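Cytochrome c, putative (Shewanella oneidensis, PDB 1SP3) is an octaheme cytochrome c that probably works as a respiratory oxidoreductase, reported as a tetrathionate reductase with unusual heme ligation. Local coordinates at residues I60-V65 against M394-N399. Sequence-based numbering, arbitrary orientation.
With HEC (heme c), chain D; SCN (thiocyanate ion), chain B.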
ATOM      1  N   ILE A  60       3.302  -3.317 -10.549  1.00 30.96           N
ATOM      2  CA  ILE A  60       3.912  -4.638 -10.248  1.00 30.22           C
ATOM      3  C   ILE A  60       4.561  -4.559  -8.850  1.00 30.08           C
ATOM      4  O   ILE A  60       5.329  -3.597  -8.577  1.00 29.39           O
ATOM      5  CB  ILE A  60       4.926  -4.990 -11.369  1.00 30.96           C
ATOM      6  CG1 ILE A  60       4.109  -5.238 -12.639  1.00 33.63           C
ATOM      7  CG2 ILE A  60       5.710  -6.289 -11.107  1.00 30.89           C
ATOM      8  CD1 ILE A  60       4.956  -5.635 -13.917  1.00 40.11           C
ATOM      9  N   ASN A  61       4.260  -5.531  -7.973  1.00 28.63           N
ATOM     10  CA  ASN A  61       4.887  -5.574  -6.634  1.00 28.51           C
ATOM     11  C   ASN A  61       5.504  -6.923  -6.392  1.00 28.85           C
ATOM     12  O   ASN A  61       5.469  -7.795  -7.290  1.00 28.56           O
ATOM     13  CB  ASN A  61       3.918  -5.133  -5.503  1.00 29.08           C
ATOM     14  CG  ASN A  61       2.825  -6.194  -5.173  1.00 30.64           C
ATOM     15  OD1 ASN A  61       2.966  -7.404  -5.480  1.00 29.88           O
ATOM     16  ND2 ASN A  61       1.767  -5.749  -4.450  1.00 28.26           N
ATOM     17  N   ASN A  62       6.189  -7.096  -5.253  1.00 30.25           N
ATOM     18  CA  ASN A  62       6.811  -8.397  -4.941  1.00 30.10           C
ATOM     19  C   ASN A  62       6.017  -9.218  -3.884  1.00 31.11           C
ATOM     20  O   ASN A  62       6.560 -10.077  -3.149  1.00 30.26           O
ATOM     21  CB  ASN A  62       8.312  -8.306  -4.616  1.00 29.36           C
ATOM     22  CG  ASN A  62       8.635  -7.361  -3.424  1.00 30.72           C
ATOM     23  OD1 ASN A  62       7.727  -6.918  -2.692  1.00 27.09           O
ATOM     24  ND2 ASN A  62       9.934  -7.021  -3.251  1.00 20.42           N
ATOM     25  N   PHE A  63       4.716  -8.936  -3.806  1.00 32.48           N
ATOM     26  CA  PHE A  63       3.807  -9.709  -2.939  1.00 32.94           C
ATOM     27  C   PHE A  63       3.038 -10.608  -3.918  1.00 33.12           C
ATOM     28  O   PHE A  63       3.652 -11.531  -4.535  1.00 32.78           O
ATOM     29  CB  PHE A  63       2.879  -8.752  -2.191  1.00 33.70           C
ATOM     30  CG  PHE A  63       3.515  -8.121  -0.958  1.00 37.39           C
ATOM     31  CD1 PHE A  63       4.018  -6.817  -1.004  1.00 40.62           C
ATOM     32  CD2 PHE A  63       3.619  -8.836   0.230  1.00 36.88           C
ATOM     33  CE1 PHE A  63       4.622  -6.265   0.108  1.00 38.96           C
ATOM     34  CE2 PHE A  63       4.190  -8.296   1.339  1.00 36.05           C
ATOM     35  CZ  PHE A  63       4.681  -7.007   1.302  1.00 38.09           C
ATOM     36  N   CYS A  64       1.778 -10.250  -4.209  1.00 32.82           N
ATOM     37  CA  CYS A  64       0.988 -10.979  -5.199  1.00 33.37           C
ATOM     38  C   CYS A  64       1.311 -10.640  -6.632  1.00 33.72           C
ATOM     39  O   CYS A  64       0.768 -11.268  -7.566  1.00 34.53           O
ATOM     40  CB  CYS A  64      -0.543 -10.934  -4.852  1.00 35.71           C
ATOM     41  SG  CYS A  64      -0.939 -11.887  -3.266  1.00 42.66           S
ATOM     42  N   VAL A  65       2.155  -9.623  -6.842  1.00 30.97           N
ATOM     43  CA  VAL A  65       2.661  -9.302  -8.188  1.00 30.07           C
ATOM     44  C   VAL A  65       1.742  -8.362  -8.980  1.00 30.05           C
ATOM     45  O   VAL A  65       2.101  -7.208  -9.237  1.00 29.60           O
ATOM     46  CB  VAL A  65       3.023 -10.557  -9.037  1.00 30.40           C
ATOM     47  CG1 VAL A  65       3.726 -10.125 -10.360  1.00 28.47           C
ATOM     48  CG2 VAL A  65       3.998 -11.479  -8.255  1.00 29.49           C
ATOM     49  N   MET A 394      11.332  -3.725  -2.685  1.00 28.76           N
ATOM     50  CA  MET A 394      10.293  -2.716  -2.908  1.00 28.37           C
ATOM     51  C   MET A 394      10.154  -1.815  -1.667  1.00 28.97           C
ATOM     52  O   MET A 394      10.228  -2.303  -0.561  1.00 27.81           O
ATOM     53  CB  MET A 394       8.985  -3.391  -3.177  1.00 28.90           C
ATOM     54  CG  MET A 394       7.897  -2.359  -3.577  1.00 32.84           C
ATOM     55  SD  MET A 394       6.727  -3.209  -4.687  1.00 36.70           S
ATOM     56  CE  MET A 394       5.403  -1.829  -4.777  1.00 30.55           C
ATOM     57  N   TRP A 395       9.956  -0.516  -1.882  1.00 28.02           N
ATOM     58  CA  TRP A 395       9.998   0.558  -0.855  1.00 28.56           C
ATOM     59  C   TRP A 395       8.616   1.136  -0.668  1.00 28.96           C
ATOM     60  O   TRP A 395       7.967   1.411  -1.655  1.00 29.07           O
ATOM     61  CB  TRP A 395      10.953   1.674  -1.261  1.00 26.09           C
ATOM     62  CG  TRP A 395      12.367   1.192  -1.195  1.00 26.27           C
ATOM     63  CD1 TRP A 395      12.921   0.192  -1.959  1.00 24.29           C
ATOM     64  CD2 TRP A 395      13.384   1.568  -0.237  1.00 25.69           C
ATOM     65  NE1 TRP A 395      14.209  -0.051  -1.566  1.00 26.46           N
ATOM     66  CE2 TRP A 395      14.539   0.789  -0.530  1.00 22.38           C
ATOM     67  CE3 TRP A 395      13.446   2.525   0.796  1.00 24.19           C
ATOM     68  CZ2 TRP A 395      15.722   0.865   0.210  1.00 25.19           C
ATOM     69  CZ3 TRP A 395      14.645   2.694   1.492  1.00 21.42           C
ATOM     70  CH2 TRP A 395      15.771   1.841   1.218  1.00 30.54           C
ATOM     71  N   TRP A 396       8.157   1.243   0.582  1.00 28.10           N
ATOM     72  CA  TRP A 396       6.903   1.924   0.885  1.00 28.62           C
ATOM     73  C   TRP A 396       7.195   2.858   2.014  1.00 27.07           C
ATOM     74  O   TRP A 396       7.870   2.461   2.971  1.00 27.20           O
ATOM     75  CB  TRP A 396       5.814   0.985   1.462  1.00 29.54           C
ATOM     76  CG  TRP A 396       5.192   0.085   0.506  1.00 35.02           C
ATOM     77  CD1 TRP A 396       4.049   0.286  -0.248  1.00 38.95           C
ATOM     78  CD2 TRP A 396       5.679  -1.184   0.168  1.00 36.35           C
ATOM     79  NE1 TRP A 396       3.802  -0.830  -1.022  1.00 40.68           N
ATOM     80  CE2 TRP A 396       4.805  -1.736  -0.797  1.00 41.07           C
ATOM     81  CE3 TRP A 396       6.797  -1.907   0.550  1.00 38.65           C
ATOM     82  CZ2 TRP A 396       5.043  -2.981  -1.395  1.00 42.55           C
ATOM     83  CZ3 TRP A 396       7.016  -3.102  -0.001  1.00 45.22           C
ATOM     84  CH2 TRP A 396       6.122  -3.662  -0.965  1.00 40.49           C
ATOM     85  N   ARG A 397       6.585   4.037   1.943  1.00 26.14           N
ATOM     86  CA  ARG A 397       6.742   5.079   2.943  1.00 26.98           C
ATOM     87  C   ARG A 397       6.082   4.656   4.239  1.00 26.56           C
ATOM     88  O   ARG A 397       5.016   4.068   4.209  1.00 26.60           O
ATOM     89  CB  ARG A 397       6.033   6.347   2.482  1.00 25.29           C
ATOM     90  CG  ARG A 397       6.695   6.902   1.250  1.00 30.95           C
ATOM     91  CD  ARG A 397       6.252   8.247   0.903  1.00 35.18           C
ATOM     92  NE  ARG A 397       6.508   9.121   2.087  1.00 39.10           N
ATOM     93  CZ  ARG A 397       5.914  10.307   2.260  1.00 37.52           C
ATOM     94  NH1 ARG A 397       5.038  10.755   1.359  1.00 34.64           N
ATOM     95  NH2 ARG A 397       6.171  11.035   3.338  1.00 40.04           N
ATOM     96  N   ILE A 398       6.642   5.105   5.344  1.00 26.52           N
ATOM     97  CA  ILE A 398       6.050   4.891   6.629  1.00 26.61           C
ATOM     98  C   ILE A 398       5.544   6.253   7.123  1.00 26.95           C
ATOM     99  O   ILE A 398       6.327   7.128   7.338  1.00 27.04           O
ATOM    100  CB  ILE A 398       7.128   4.342   7.603  1.00 28.14           C
ATOM    101  CG1 ILE A 398       7.547   2.897   7.226  1.00 27.28           C
ATOM    102  CG2 ILE A 398       6.574   4.326   8.999  1.00 24.28           C
ATOM    103  CD1 ILE A 398       6.252   1.983   7.288  1.00 25.47           C
ATOM    104  N   ASN A 399       4.248   6.377   7.434  1.00 27.62           N
ATOM    105  CA  ASN A 399       3.655   7.623   7.855  1.00 26.90           C
ATOM    106  C   ASN A 399       2.795   7.579   9.098  1.00 26.32           C
ATOM    107  O   ASN A 399       2.448   8.664   9.612  1.00 26.29           O
ATOM    108  CB  ASN A 399       2.815   8.271   6.719  1.00 27.76           C
ATOM    109  CG  ASN A 399       3.688   8.706   5.532  1.00 30.79           C
ATOM    110  OD1 ASN A 399       4.373   9.736   5.541  1.00 26.07           O
ATOM    111  ND2 ASN A 399       3.635   7.902   4.501  1.00 31.23           N
TER
HETATM  112 FE   HEC D 802      -3.613  -4.868  -3.219  1.00 38.45          FE
HETATM  113  CHA HEC D 802      -2.020  -1.753  -3.552  1.00 34.58           C
HETATM  114  CHB HEC D 802      -1.746  -6.082  -5.859  1.00 29.55           C
HETATM  115  CHC HEC D 802      -5.316  -7.832  -3.110  1.00 35.09           C
HETATM  116  CHD HEC D 802      -5.347  -3.790  -0.510  1.00 29.90           C
HETATM  117  NA  HEC D 802      -2.096  -4.085  -4.489  1.00 34.62           N
HETATM  118  C1A HEC D 802      -1.602  -2.771  -4.451  1.00 35.83           C
HETATM  119  C2A HEC D 802      -0.587  -2.661  -5.498  1.00 33.91           C
HETATM  120  C3A HEC D 802      -0.505  -3.854  -6.154  1.00 32.40           C
HETATM  121  C4A HEC D 802      -1.464  -4.767  -5.515  1.00 32.87           C
HETATM  122  CMA HEC D 802       0.474  -4.168  -7.368  1.00 29.58           C
HETATM  123  CAA HEC D 802       0.274  -1.371  -5.784  1.00 31.77           C
HETATM  124  CBA HEC D 802       1.716  -1.540  -5.234  1.00 32.10           C
HETATM  125  CGA HEC D 802       1.694  -1.998  -3.750  1.00 37.92           C
HETATM  126  O1A HEC D 802       1.952  -3.213  -3.504  1.00 29.65           O
HETATM  127  O2A HEC D 802       1.385  -1.226  -2.740  1.00 41.71           O
HETATM  128  NB  HEC D 802      -3.573  -6.633  -4.257  1.00 31.89           N
HETATM  129  C1B HEC D 802      -2.732  -6.883  -5.366  1.00 31.52           C
HETATM  130  C2B HEC D 802      -3.051  -8.180  -5.919  1.00 30.78           C
HETATM  131  C3B HEC D 802      -4.028  -8.682  -5.122  1.00 31.42           C
HETATM  132  C4B HEC D 802      -4.364  -7.694  -4.091  1.00 31.75           C
HETATM  133  CMB HEC D 802      -2.308  -8.805  -7.146  1.00 27.79           C
HETATM  134  CAB HEC D 802      -4.773 -10.036  -5.243  1.00 29.51           C
HETATM  135  CBB HEC D 802      -4.134 -11.183  -5.664  1.00 33.41           C
HETATM  136  NC  HEC D 802      -5.110  -5.724  -1.951  1.00 35.03           N
HETATM  137  C1C HEC D 802      -5.659  -6.961  -2.108  1.00 32.66           C
HETATM  138  C2C HEC D 802      -6.616  -7.167  -1.058  1.00 35.01           C
HETATM  139  C3C HEC D 802      -6.618  -6.025  -0.285  1.00 35.42           C
HETATM  140  C4C HEC D 802      -5.663  -5.094  -0.875  1.00 32.90           C
HETATM  141  CMC HEC D 802      -7.444  -8.484  -0.944  1.00 30.16           C
HETATM  142  CAC HEC D 802      -7.481  -5.723   1.003  1.00 35.36           C
HETATM  143  CBC HEC D 802      -7.500  -6.477   2.160  1.00 30.38           C
HETATM  144  ND  HEC D 802      -3.657  -3.038  -2.152  1.00 32.67           N
HETATM  145  C1D HEC D 802      -4.571  -2.842  -1.140  1.00 27.38           C
HETATM  146  C2D HEC D 802      -4.492  -1.399  -0.809  1.00 29.59           C
HETATM  147  C3D HEC D 802      -3.467  -0.745  -1.745  1.00 31.73           C
HETATM  148  C4D HEC D 802      -2.996  -1.848  -2.555  1.00 30.32           C
HETATM  149  CMD HEC D 802      -5.299  -0.681   0.272  1.00 24.08           C
HETATM  150  CAD HEC D 802      -2.980   0.758  -1.765  1.00 36.93           C
HETATM  151  CBD HEC D 802      -1.789   0.847  -0.803  1.00 47.49           C
HETATM  152  CGD HEC D 802      -1.313   2.290  -0.518  1.00 56.95           C
HETATM  153  O1D HEC D 802      -0.801   2.452   0.615  1.00 61.13           O
HETATM  154  O2D HEC D 802      -1.362   3.308  -1.324  1.00 55.63           O
HETATM  155  S   SCN B 810      -1.870  -5.467  -1.723  1.00 39.37           S
HETATM  156  C   SCN B 810      -1.019  -6.764  -2.346  1.00 42.53           C
HETATM  157  N   SCN B 810      -0.483  -7.665  -2.860  1.00 41.34           N
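Met394 reaches across to Asn61, and its SD lies 3.5 Å from Asn61 CB. With CG anti to the backbone N (chi1 -174°) and the chain extended beyond it, the thioether runs on until CE meets both Asn61 CB and the heme propionate carbon CBA. On its way, Met394 CG covers one face of the Trp396 indole near the rim.

The two segments share one heme propionate. Asn61 ND2 donates to HEC O1A at 2.7 Å, and Trp396 NE1 donates to HEC O2A at 3.0 Å. The indole bond is nearly straight (175°), with the carboxylate at the ring edge. Each oxygen thus takes an N-H from a different segment, which should limit the rotation of the carboxylate. Asn61 ND2 also makes a weak bond to the N of a thiocyanate, probably from the crystallisation liquor. SCN S binds the heme iron, HEC FE, at 2.4 Å.

The other end of the Asn61 amide is held by its own loop. Asn61 OD1 accepts from Phe63 N, forming an Asx turn, and from Val65 N at 2.7 Å; the two donors come from opposite faces of the amide. Holding OD1 in this way should keep ND2 turned to the propionate and the thiocyanate.

Phe63 and Trp396 approach from opposite directions. Their planes are oblique, 58° apart, with the phenyl and six-membered ring centroids 5.5 Å from each other, and the benzo end of the indole sits at the phenyl edge. The Asn62 amide lies against Met394, with ND2 3.8 Å from Met394 CB; its OD1 is hydrogen-bonded to His332 and its ND2 to Thr392.

The contact lines a heme pocket whose iron carries the thiocyanate. Lys153 is also hydrogen-bonded to this heme. The loop between strand 50-53 and helix 71-74 packs here against strand 387-397, which lies between strands 310-315 and 325-339 of the mixed sheet.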